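Local coordinates for protein imidazolonepropionase (Unidentified, PDB 2Q09) that hydrolyses the ring carbon-nitrogen bond of imidazolone-5-propanoate to give N-formimidoyl-L-glutamate, the third step of histidine degradation, at residues A[316-319]-A[325-328]; A[331-336]-A[388-393]. One frame throughout, in Å; residues are numbered along the deposited sequence.

Contact 1: A[316-319]-A[325-328]. With FE (Fe (III) ion), chain B; DI6 (3-[(4S)-2,5-dioxoimidazolidin-4-yl]propanoic acid), chain C.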
# COMPACT_ATOMS: atom_id res chain seq x y z
N SER A 316 5.58 -1.87 0.15
CA SER A 316 6.28 -3.07 -0.28
C SER A 316 6.15 -3.42 -1.77
O SER A 316 7.02 -4.10 -2.33
CB SER A 316 5.79 -4.27 0.54
OG SER A 316 4.43 -4.54 0.25
N ASP A 317 5.08 -2.96 -2.39
CA ASP A 317 4.82 -3.25 -3.81
C ASP A 317 4.86 -4.76 -4.05
O ASP A 317 5.24 -5.21 -5.13
CB ASP A 317 5.83 -2.55 -4.72
CG ASP A 317 5.48 -2.67 -6.20
OD1 ASP A 317 4.27 -2.71 -6.51
OD2 ASP A 317 6.41 -2.71 -7.05
N ILE A 318 4.46 -5.54 -3.04
CA ILE A 318 4.47 -7.00 -3.17
C ILE A 318 3.89 -7.45 -4.51
O ILE A 318 2.72 -7.18 -4.79
CB ILE A 318 3.63 -7.69 -2.07
CG1 ILE A 318 4.23 -7.41 -0.69
CG2 ILE A 318 3.58 -9.22 -2.32
CD1 ILE A 318 3.37 -7.93 0.46
N ASN A 319 4.70 -8.13 -5.31
CA ASN A 319 4.23 -8.61 -6.60
C ASN A 319 5.21 -9.67 -7.10
O ASN A 319 6.43 -9.57 -6.86
CB ASN A 319 4.07 -7.45 -7.59
CG ASN A 319 5.37 -7.03 -8.22
OD1 ASN A 319 5.93 -7.73 -9.08
ND2 ASN A 319 5.86 -5.87 -7.80
N ILE A 325 8.90 -9.76 -2.25
CA ILE A 325 9.26 -9.71 -0.85
C ILE A 325 8.08 -9.28 0.01
O ILE A 325 7.67 -8.12 -0.01
CB ILE A 325 10.46 -8.77 -0.64
CG1 ILE A 325 11.62 -9.24 -1.54
CG2 ILE A 325 10.90 -8.77 0.81
CD1 ILE A 325 12.80 -8.30 -1.60
N VAL A 326 7.54 -10.23 0.76
CA VAL A 326 6.39 -9.97 1.61
C VAL A 326 6.81 -9.42 2.96
O VAL A 326 6.81 -10.13 3.97
CB VAL A 326 5.58 -11.25 1.81
CG1 VAL A 326 4.31 -10.95 2.60
CG2 VAL A 326 5.22 -11.84 0.44
N SER A 327 7.17 -8.15 2.96
CA SER A 327 7.60 -7.48 4.18
C SER A 327 7.50 -5.97 3.99
O SER A 327 8.11 -5.40 3.08
CB SER A 327 9.04 -7.85 4.50
OG SER A 327 9.48 -7.19 5.68
N LEU A 328 6.73 -5.31 4.84
CA LEU A 328 6.61 -3.86 4.76
C LEU A 328 7.83 -3.26 5.45
O LEU A 328 8.41 -2.28 4.98
CB LEU A 328 5.35 -3.36 5.47
CG LEU A 328 5.25 -1.83 5.57
CD1 LEU A 328 5.24 -1.21 4.17
CD2 LEU A 328 3.99 -1.43 6.34
FE FE B . 2.94 -1.99 -8.24
N1 DI6 C . 5.50 -2.01 -12.28
C2 DI6 C . 6.09 -3.02 -11.61
O2 DI6 C . 7.24 -3.06 -11.20
C3 DI6 C . 5.01 -4.11 -11.45
N4 DI6 C . 3.85 -3.50 -12.15
C5 DI6 C . 4.23 -2.29 -12.59
O5 DI6 C . 3.49 -1.52 -13.19
C6 DI6 C . 5.46 -5.41 -12.10
C7 DI6 C . 4.41 -6.53 -11.97
C8 DI6 C . 4.82 -7.87 -12.61
O9 DI6 C . 4.17 -8.88 -12.27
O10 DI6 C . 5.77 -7.93 -13.43
O HOH W 1 8.46 -6.19 -1.45
O HOH W 2 5.14 -2.16 -9.26
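Ile318 meets Val326 by apolar contact: its tip, CD1, lies 3.8 Å from Val326 CG1, and its CG1 also passes the carbonyl oxygen of Ile325. Branched aliphatic residues suit this greasy seam, which Leu130 of helix 116-133 extends. Beside it the small Ser316 lets the chains come close, its CB 3.6 Å from Ser327 O, while its OG bonds to Asp70. Water 1 lies between the backbones, 2.7 Å from Ser316 O and a short 2.5 Å from Ile325 O, though which oxygens its protons serve is doubtful.

Metal chemistry occupies the other end. Asp317, with CG anti to the backbone N (chi1 -172°), reaches the iron through OD1 at 2.3 Å, with His72, His74 and His242; its OD2 accepts a 2.6 Å bond from water 2, itself an iron ligand. Asn319 ND2 donates to Asp317 O at 2.8 Å, almost in line with that carbonyl, while OD1 accepts from Thr322 N and lies 3.5 Å from C7 of the inhibitor. With an alanine here, Asp317 O and Thr322 N would probably lose these mates and a gap would open beside the propionate chain. One carboxylate thus holds both metal and water, consistent with polarising that water for hydrolysis, as in metal-dependent amidohydrolases.

Contact 2: A[331-336]-A[388-393]; sequences AMNMAC and YLIGVD
Asn333 reaches from its helix to the chain at Tyr388 and Ile390, and it makes the close contacts from the helical side. Its ND2 lies 3.1 Å from Tyr388 O, a weak hydrogen bond because the N-H...O angle is a bent 124°. The same amide nitrogen also makes a weak bond to Ser387 O, so two successive carbonyls, of Ser387 and Tyr388, share one donor group. An amide suits the place: it can offer N-H to backbone oxygens without bringing a charge.

Ile390 packs against the stem of the asparagine, its CG1 and CD1 each 4.0 Å from Asn333 CB, and CG1 runs on to 3.9 Å from ND2. The branched side chain thus covers the aliphatic part of a polar residue.

Two features place these groups. Asn333 CG stands anti to the backbone N (chi1 -176°), which directs the amide outward to the carbonyls. The CB of Tyr388 points away from the helix, so its backbone makes the contact. This surface junction, far from the iron, ties helix 328-339 to the loop between helix 385-388 and strand 395-400, while Met332, on the same helix, packs against helix 343-349.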
# COMPACT_ATOMS: atom_id res chain seq x y z
N ALA A 331 10.82 -2.99 3.45
CA ALA A 331 10.68 -1.86 2.54
C ALA A 331 11.10 -0.57 3.25
O ALA A 331 11.70 0.32 2.65
CB ALA A 331 9.23 -1.74 2.06
N MSE A 332 10.76 -0.47 4.53
CA MSE A 332 11.12 0.71 5.31
C MSE A 332 12.64 0.78 5.43
O MSE A 332 13.25 1.85 5.29
CB MSE A 332 10.49 0.61 6.71
CG MSE A 332 8.95 0.66 6.68
SE MSE A 332 8.14 0.19 8.36
CE MSE A 332 8.52 1.89 9.31
N ASN A 333 13.26 -0.37 5.70
CA ASN A 333 14.71 -0.45 5.83
C ASN A 333 15.36 -0.04 4.50
O ASN A 333 16.35 0.70 4.48
CB ASN A 333 15.12 -1.87 6.21
CG ASN A 333 16.60 -2.02 6.46
OD1 ASN A 333 17.41 -2.01 5.53
ND2 ASN A 333 16.97 -2.14 7.73
N MSE A 334 14.78 -0.50 3.40
CA MSE A 334 15.33 -0.15 2.09
C MSE A 334 15.10 1.31 1.72
O MSE A 334 15.95 1.91 1.07
CB MSE A 334 14.76 -1.07 1.01
CG MSE A 334 15.28 -2.49 1.11
SE MSE A 334 14.78 -3.61 -0.40
CE MSE A 334 15.79 -5.21 0.08
N ALA A 335 13.97 1.88 2.12
CA ALA A 335 13.72 3.29 1.83
C ALA A 335 14.83 4.11 2.49
O ALA A 335 15.33 5.07 1.91
CB ALA A 335 12.36 3.71 2.37
N CYS A 336 15.21 3.72 3.70
CA CYS A 336 16.26 4.43 4.42
C CYS A 336 17.62 4.19 3.77
O CYS A 336 18.33 5.13 3.42
CB CYS A 336 16.33 3.97 5.88
SG CYS A 336 14.91 4.45 6.90
N TYR A 388 14.65 -0.44 11.41
CA TYR A 388 15.98 -1.01 11.57
C TYR A 388 16.08 -2.54 11.62
O TYR A 388 16.63 -3.15 10.69
CB TYR A 388 16.62 -0.43 12.84
CG TYR A 388 18.12 -0.63 12.91
CD1 TYR A 388 18.97 0.14 12.13
CD2 TYR A 388 18.68 -1.60 13.74
CE1 TYR A 388 20.36 -0.04 12.18
CE2 TYR A 388 20.05 -1.80 13.80
CZ TYR A 388 20.89 -1.01 13.02
OH TYR A 388 22.25 -1.20 13.07
N LEU A 389 15.59 -3.14 12.70
CA LEU A 389 15.65 -4.59 12.88
C LEU A 389 14.46 -5.25 12.18
O LEU A 389 13.31 -5.05 12.59
CB LEU A 389 15.62 -4.94 14.37
CG LEU A 389 15.77 -6.43 14.68
CD1 LEU A 389 17.13 -6.92 14.23
CD2 LEU A 389 15.59 -6.65 16.17
N ILE A 390 14.76 -6.05 11.16
CA ILE A 390 13.73 -6.69 10.36
C ILE A 390 13.62 -8.20 10.52
O ILE A 390 14.60 -8.87 10.83
CB ILE A 390 13.99 -6.39 8.86
CG1 ILE A 390 14.32 -4.90 8.66
CG2 ILE A 390 12.80 -6.81 8.01
CD1 ILE A 390 13.22 -3.95 9.09
N GLY A 391 12.41 -8.73 10.33
CA GLY A 391 12.18 -10.16 10.39
C GLY A 391 11.82 -10.81 11.71
O GLY A 391 11.59 -12.02 11.75
N VAL A 392 11.76 -10.03 12.79
CA VAL A 392 11.44 -10.56 14.11
C VAL A 392 10.06 -10.14 14.60
O VAL A 392 9.69 -8.96 14.52
CB VAL A 392 12.48 -10.08 15.16
CG1 VAL A 392 12.14 -10.62 16.53
CG2 VAL A 392 13.87 -10.52 14.74
N ASP A 393 9.28 -11.10 15.10
CA ASP A 393 7.95 -10.80 15.62
C ASP A 393 8.15 -10.01 16.91
O ASP A 393 8.80 -10.49 17.85
CB ASP A 393 7.17 -12.08 15.92
CG ASP A 393 6.72 -12.81 14.66
OD1 ASP A 393 6.90 -12.27 13.55
OD2 ASP A 393 6.17 -13.93 14.79

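Helix 328-339 joins the two contacts: 325-328 of contact 1 leads into its first turn, and 331-336 of contact 2 lies farther along it. Their centres are 12 Å apart and they touch at two places, Ser316 CA with Ala331 CB at 4.0 Å and Ser327 OG with Ile390 CG2 at 4.1 Å. Ser327, the N-cap of the helix, whose OG is hydrogen-bonded to Glu133 OE2 and Met330 N, therefore sits where both meet. Contact 1 belongs to the loop after strand 312-314 of the TIM barrel, which carries Asp317, one of the iron ligands, and residues of the inhibitor pocket; contact 2 lies farther out, about 16 Å from the chain centre against about 9 Å.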